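Local structure of dioxygenase (Pseudomonas brassicacearum, 5V2D) at residues G313-G324 against L343-L354. The protein probably cleaves the central double bond of lignostilbene-type substrates with molecular oxygen, using a non-haem iron held by four histidines. Numbering follows the deposited sequence.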
loop_
_atom_site.group_PDB
_atom_site.type_symbol
_atom_site.label_atom_id
_atom_site.label_comp_id
_atom_site.label_asym_id
_atom_site.label_seq_id
_atom_site.Cartn_x
_atom_site.Cartn_y
_atom_site.Cartn_z
ATOM N N GLY A 313 24.146 -6.422 17.085
ATOM C CA GLY A 313 24.461 -5.268 16.207
ATOM C C GLY A 313 23.572 -5.091 14.962
ATOM O O GLY A 313 23.952 -4.261 14.106
ATOM N N LYS A 314 22.571 -5.970 14.767
ATOM C CA LYS A 314 22.147 -6.242 13.408
ATOM C C LYS A 314 20.673 -5.990 13.258
ATOM O O LYS A 314 19.861 -6.437 14.070
ATOM C CB LYS A 314 22.435 -7.683 13.061
ATOM C CG LYS A 314 23.936 -7.994 13.056
ATOM C CD LYS A 314 24.174 -9.467 13.263
ATOM C CE LYS A 314 25.409 -9.557 14.172
ATOM N NZ LYS A 314 26.381 -10.342 13.424
ATOM N N VAL A 315 20.335 -5.334 12.173
ATOM C CA VAL A 315 18.959 -5.079 11.808
ATOM C C VAL A 315 18.580 -5.966 10.607
ATOM O O VAL A 315 19.288 -5.979 9.595
ATOM C CB VAL A 315 18.825 -3.595 11.429
ATOM C CG1 VAL A 315 17.357 -3.310 11.141
ATOM C CG2 VAL A 315 19.245 -2.751 12.593
ATOM N N TYR A 316 17.471 -6.683 10.710
ATOM C CA TYR A 316 17.008 -7.534 9.662
ATOM C C TYR A 316 15.699 -6.976 9.078
ATOM O O TYR A 316 14.757 -6.701 9.831
ATOM C CB TYR A 316 16.786 -8.959 10.219
ATOM C CG TYR A 316 18.001 -9.549 10.882
ATOM C CD1 TYR A 316 18.174 -9.454 12.253
ATOM C CD2 TYR A 316 18.981 -10.226 10.143
ATOM C CE1 TYR A 316 19.282 -9.999 12.868
ATOM C CE2 TYR A 316 20.099 -10.794 10.761
ATOM C CZ TYR A 316 20.236 -10.674 12.101
ATOM O OH TYR A 316 21.345 -11.182 12.762
ATOM N N VAL A 317 15.609 -6.903 7.755
ATOM C CA VAL A 317 14.398 -6.422 7.088
ATOM C C VAL A 317 13.994 -7.402 6.004
ATOM O O VAL A 317 14.777 -7.672 5.089
ATOM C CB VAL A 317 14.650 -5.055 6.452
ATOM C CG1 VAL A 317 13.383 -4.508 5.843
ATOM C CG2 VAL A 317 15.081 -4.058 7.536
ATOM N N ASP A 318 12.771 -7.874 6.050
ATOM C CA ASP A 318 12.201 -8.795 5.066
ATOM C C ASP A 318 11.253 -8.082 4.122
ATOM O O ASP A 318 10.355 -7.342 4.570
ATOM C CB ASP A 318 11.485 -9.951 5.764
ATOM C CG ASP A 318 12.433 -10.783 6.668
ATOM O OD1 ASP A 318 11.965 -11.475 7.653
ATOM O OD2 ASP A 318 13.650 -10.733 6.400
ATOM N N MET A 319 11.466 -8.267 2.826
ATOM C CA MET A 319 10.670 -7.612 1.815
ATOM C C MET A 319 10.873 -8.287 0.439
ATOM O O MET A 319 11.928 -8.794 0.176
ATOM C CB MET A 319 11.112 -6.141 1.653
ATOM C CG MET A 319 12.536 -5.985 1.238
ATOM S SD MET A 319 13.036 -4.312 0.692
ATOM C CE MET A 319 13.133 -3.544 2.268
ATOM N N PRO A 320 9.890 -8.164 -0.458
ATOM C CA PRO A 320 10.147 -8.469 -1.881
ATOM C C PRO A 320 11.197 -7.510 -2.394
ATOM O O PRO A 320 11.257 -6.331 -1.945
ATOM C CB PRO A 320 8.796 -8.245 -2.553
ATOM C CG PRO A 320 7.811 -8.216 -1.443
ATOM C CD PRO A 320 8.528 -7.688 -0.229
ATOM N N VAL A 321 12.046 -8.033 -3.276
ATOM C CA VAL A 321 13.008 -7.261 -4.014
ATOM C C VAL A 321 12.883 -7.686 -5.488
ATOM O O VAL A 321 12.835 -8.917 -5.786
ATOM C CB VAL A 321 14.399 -7.499 -3.505
ATOM C CG1 VAL A 321 15.421 -6.648 -4.304
ATOM C CG2 VAL A 321 14.525 -7.106 -2.040
ATOM N N THR A 322 12.767 -6.710 -6.378
ATOM C CA THR A 322 12.583 -7.005 -7.785
ATOM C C THR A 322 13.795 -6.512 -8.543
ATOM O O THR A 322 14.282 -5.411 -8.302
ATOM C CB THR A 322 11.344 -6.297 -8.325
ATOM O OG1 THR A 322 10.253 -6.751 -7.564
ATOM C CG2 THR A 322 11.095 -6.592 -9.813
ATOM N N GLY A 323 14.279 -7.323 -9.473
ATOM C CA GLY A 323 15.514 -6.958 -10.203
ATOM C C GLY A 323 15.297 -6.088 -11.439
ATOM O O GLY A 323 15.841 -6.402 -12.474
ATOM N N GLY A 324 14.583 -4.963 -11.318
ATOM C CA GLY A 324 14.485 -3.949 -12.376
ATOM C C GLY A 324 13.274 -3.067 -12.161
ATOM O O GLY A 324 12.541 -3.264 -11.191
ATOM N N LEU A 343 11.421 -9.854 -15.095
ATOM C CA LEU A 343 12.094 -9.420 -13.847
ATOM C C LEU A 343 12.092 -10.499 -12.766
ATOM O O LEU A 343 11.070 -10.941 -12.365
ATOM C CB LEU A 343 11.426 -8.165 -13.296
ATOM C CG LEU A 343 11.497 -6.959 -14.241
ATOM C CD1 LEU A 343 10.763 -5.719 -13.719
ATOM C CD2 LEU A 343 12.957 -6.666 -14.687
ATOM N N ALA A 344 13.260 -10.860 -12.260
ATOM C CA ALA A 344 13.367 -11.742 -11.127
ATOM C C ALA A 344 12.851 -10.968 -9.867
ATOM O O ALA A 344 13.177 -9.807 -9.661
ATOM C CB ALA A 344 14.808 -12.155 -10.936
ATOM N N ALA A 345 12.019 -11.614 -9.072
ATOM C CA ALA A 345 11.518 -11.073 -7.821
ATOM C C ALA A 345 11.339 -12.267 -6.857
ATOM O O ALA A 345 10.949 -13.355 -7.249
ATOM C CB ALA A 345 10.200 -10.339 -8.039
ATOM N N CYS A 346 11.610 -12.035 -5.599
ATOM C CA CYS A 346 11.277 -12.973 -4.548
ATOM C C CYS A 346 11.327 -12.217 -3.204
ATOM O O CYS A 346 11.783 -11.073 -3.163
ATOM C CB CYS A 346 12.311 -14.180 -4.602
ATOM S SG CYS A 346 13.987 -13.645 -4.147
ATOM N N LEU A 347 10.819 -12.841 -2.154
ATOM C CA LEU A 347 10.965 -12.349 -0.796
ATOM C C LEU A 347 12.424 -12.495 -0.365
ATOM O O LEU A 347 13.019 -13.568 -0.531
ATOM C CB LEU A 347 10.034 -13.108 0.183
ATOM C CG LEU A 347 9.914 -12.458 1.569
ATOM C CD1 LEU A 347 9.108 -11.156 1.569
ATOM C CD2 LEU A 347 9.306 -13.457 2.504
ATOM N N MET A 348 12.995 -11.430 0.188
ATOM C CA MET A 348 14.376 -11.406 0.654
ATOM C C MET A 348 14.543 -10.861 2.042
ATOM O O MET A 348 13.695 -10.115 2.556
ATOM C CB MET A 348 15.208 -10.541 -0.297
ATOM C CG MET A 348 14.981 -10.918 -1.717
ATOM S SD MET A 348 16.314 -10.989 -2.867
ATOM C CE MET A 348 17.067 -12.367 -2.212
ATOM N N ARG A 349 15.663 -11.230 2.668
ATOM C CA ARG A 349 16.046 -10.698 3.957
ATOM C C ARG A 349 17.297 -9.870 3.731
ATOM O O ARG A 349 18.304 -10.384 3.221
ATOM C CB ARG A 349 16.348 -11.765 4.967
ATOM C CG ARG A 349 16.902 -11.220 6.293
ATOM C CD ARG A 349 16.806 -12.247 7.434
ATOM N NE ARG A 349 15.398 -12.386 7.824
ATOM C CZ ARG A 349 14.920 -13.196 8.745
ATOM N NH1 ARG A 349 15.795 -13.926 9.483
ATOM N NH2 ARG A 349 13.610 -13.191 9.004
ATOM N N TRP A 350 17.246 -8.618 4.155
ATOM C CA TRP A 350 18.443 -7.773 4.242
ATOM C C TRP A 350 18.958 -7.800 5.685
ATOM O O TRP A 350 18.171 -7.765 6.637
ATOM C CB TRP A 350 18.077 -6.339 3.928
ATOM C CG TRP A 350 17.530 -6.106 2.594
ATOM C CD1 TRP A 350 16.234 -6.053 2.276
ATOM C CD2 TRP A 350 18.254 -5.718 1.429
ATOM N NE1 TRP A 350 16.086 -5.731 0.943
ATOM C CE2 TRP A 350 17.314 -5.481 0.415
ATOM C CE3 TRP A 350 19.615 -5.570 1.131
ATOM C CZ2 TRP A 350 17.667 -5.151 -0.877
ATOM C CZ3 TRP A 350 19.965 -5.246 -0.186
ATOM C CH2 TRP A 350 19.013 -5.026 -1.149
ATOM N N THR A 351 20.284 -7.804 5.855
ATOM C CA THR A 351 20.920 -7.795 7.148
ATOM C C THR A 351 21.885 -6.574 7.170
ATOM O O THR A 351 22.770 -6.457 6.272
ATOM C CB THR A 351 21.742 -9.073 7.289
ATOM O OG1 THR A 351 20.839 -10.206 7.255
ATOM C CG2 THR A 351 22.486 -9.088 8.663
ATOM N N PHE A 352 21.642 -5.633 8.070
ATOM C CA PHE A 352 22.425 -4.404 8.174
ATOM C C PHE A 352 23.197 -4.550 9.514
ATOM O O PHE A 352 22.624 -4.432 10.592
ATOM C CB PHE A 352 21.544 -3.146 8.188
ATOM C CG PHE A 352 20.671 -3.026 6.981
ATOM C CD1 PHE A 352 19.337 -3.418 7.044
ATOM C CD2 PHE A 352 21.178 -2.693 5.759
ATOM C CE1 PHE A 352 18.514 -3.291 5.947
ATOM C CE2 PHE A 352 20.368 -2.593 4.650
ATOM C CZ PHE A 352 19.019 -2.911 4.740
ATOM N N ASP A 353 24.481 -4.840 9.387
ATOM C CA ASP A 353 25.344 -5.087 10.538
ATOM C C ASP A 353 25.994 -3.780 10.875
ATOM O O ASP A 353 26.910 -3.320 10.111
ATOM C CB ASP A 353 26.388 -6.146 10.220
ATOM C CG ASP A 353 27.248 -6.530 11.467
ATOM O OD1 ASP A 353 27.188 -5.846 12.541
ATOM O OD2 ASP A 353 27.843 -7.628 11.389
ATOM N N LEU A 354 25.509 -3.155 11.960
ATOM C CA LEU A 354 25.981 -1.838 12.286
ATOM C C LEU A 354 27.498 -1.830 12.760
ATOM O O LEU A 354 28.106 -0.773 12.833
ATOM C CB LEU A 354 25.116 -1.260 13.401
ATOM C CG LEU A 354 23.996 -0.247 13.209
ATOM C CD1 LEU A 354 23.894 0.416 11.816
ATOM C CD2 LEU A 354 22.677 -0.806 13.746
#
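D318 and R349 face each other in a non-hydrogen-bonded pair of two antiparallel strands, their side chains alongside one another. R349 starts with CB 3.2 Å from D318 OD2. CG, anti to the backbone N (chi1 174°), continues past the same oxygen. CD also passes Y316 CD2, at 4.0 Å. The chain then bends at chi3 (-72°), turning the guanidinium back to the carboxylate. NE donates to D318 OD2 at 2.8 Å, and NH2 to D318 OD1 at 2.7 Å. Both bonds are nearly straight and use syn lone pairs. The two flat groups are almost coplanar, so this side-on, two-nitrogen salt bridge fixes the rotation of both. OD1 also hydrogen-bonds with Y385 OH. With an alanine in place of R349, the buried carboxylate of D318 would probably lose its countercharge and be freer to turn.

On the same face, T351 OG1 lies at the edge of the Y316 ring, 3.4 Å from CD2. The other face is mostly apolar. M319 SD approaches W350 NE1 obliquely to 3.4 Å, a Met-aromatic contact. V321 CG2 meets the same indole at NE1 and CZ2. W350 NE1 is buried with no hydrogen-bond partner. V317 CG2 meets the F352 ring at its edge, 3.9 Å from CE1.

Paired backbone bonds run from V315 with F352 to V321 with C346; the C346 N to V321 O bond is weak. The strands form the middle of a four-stranded antiparallel blade, as in the seven-bladed propeller of carotenoid-cleaving oxygenases. Strand 301-311, which carries the iron ligand H304, flanks 314-322, and 364-365 flanks 345-353. The side chain of P320 is about 10 Å from the bound iron. W350 and F352 pack on F279 of strand 276-283 in the adjacent sheet.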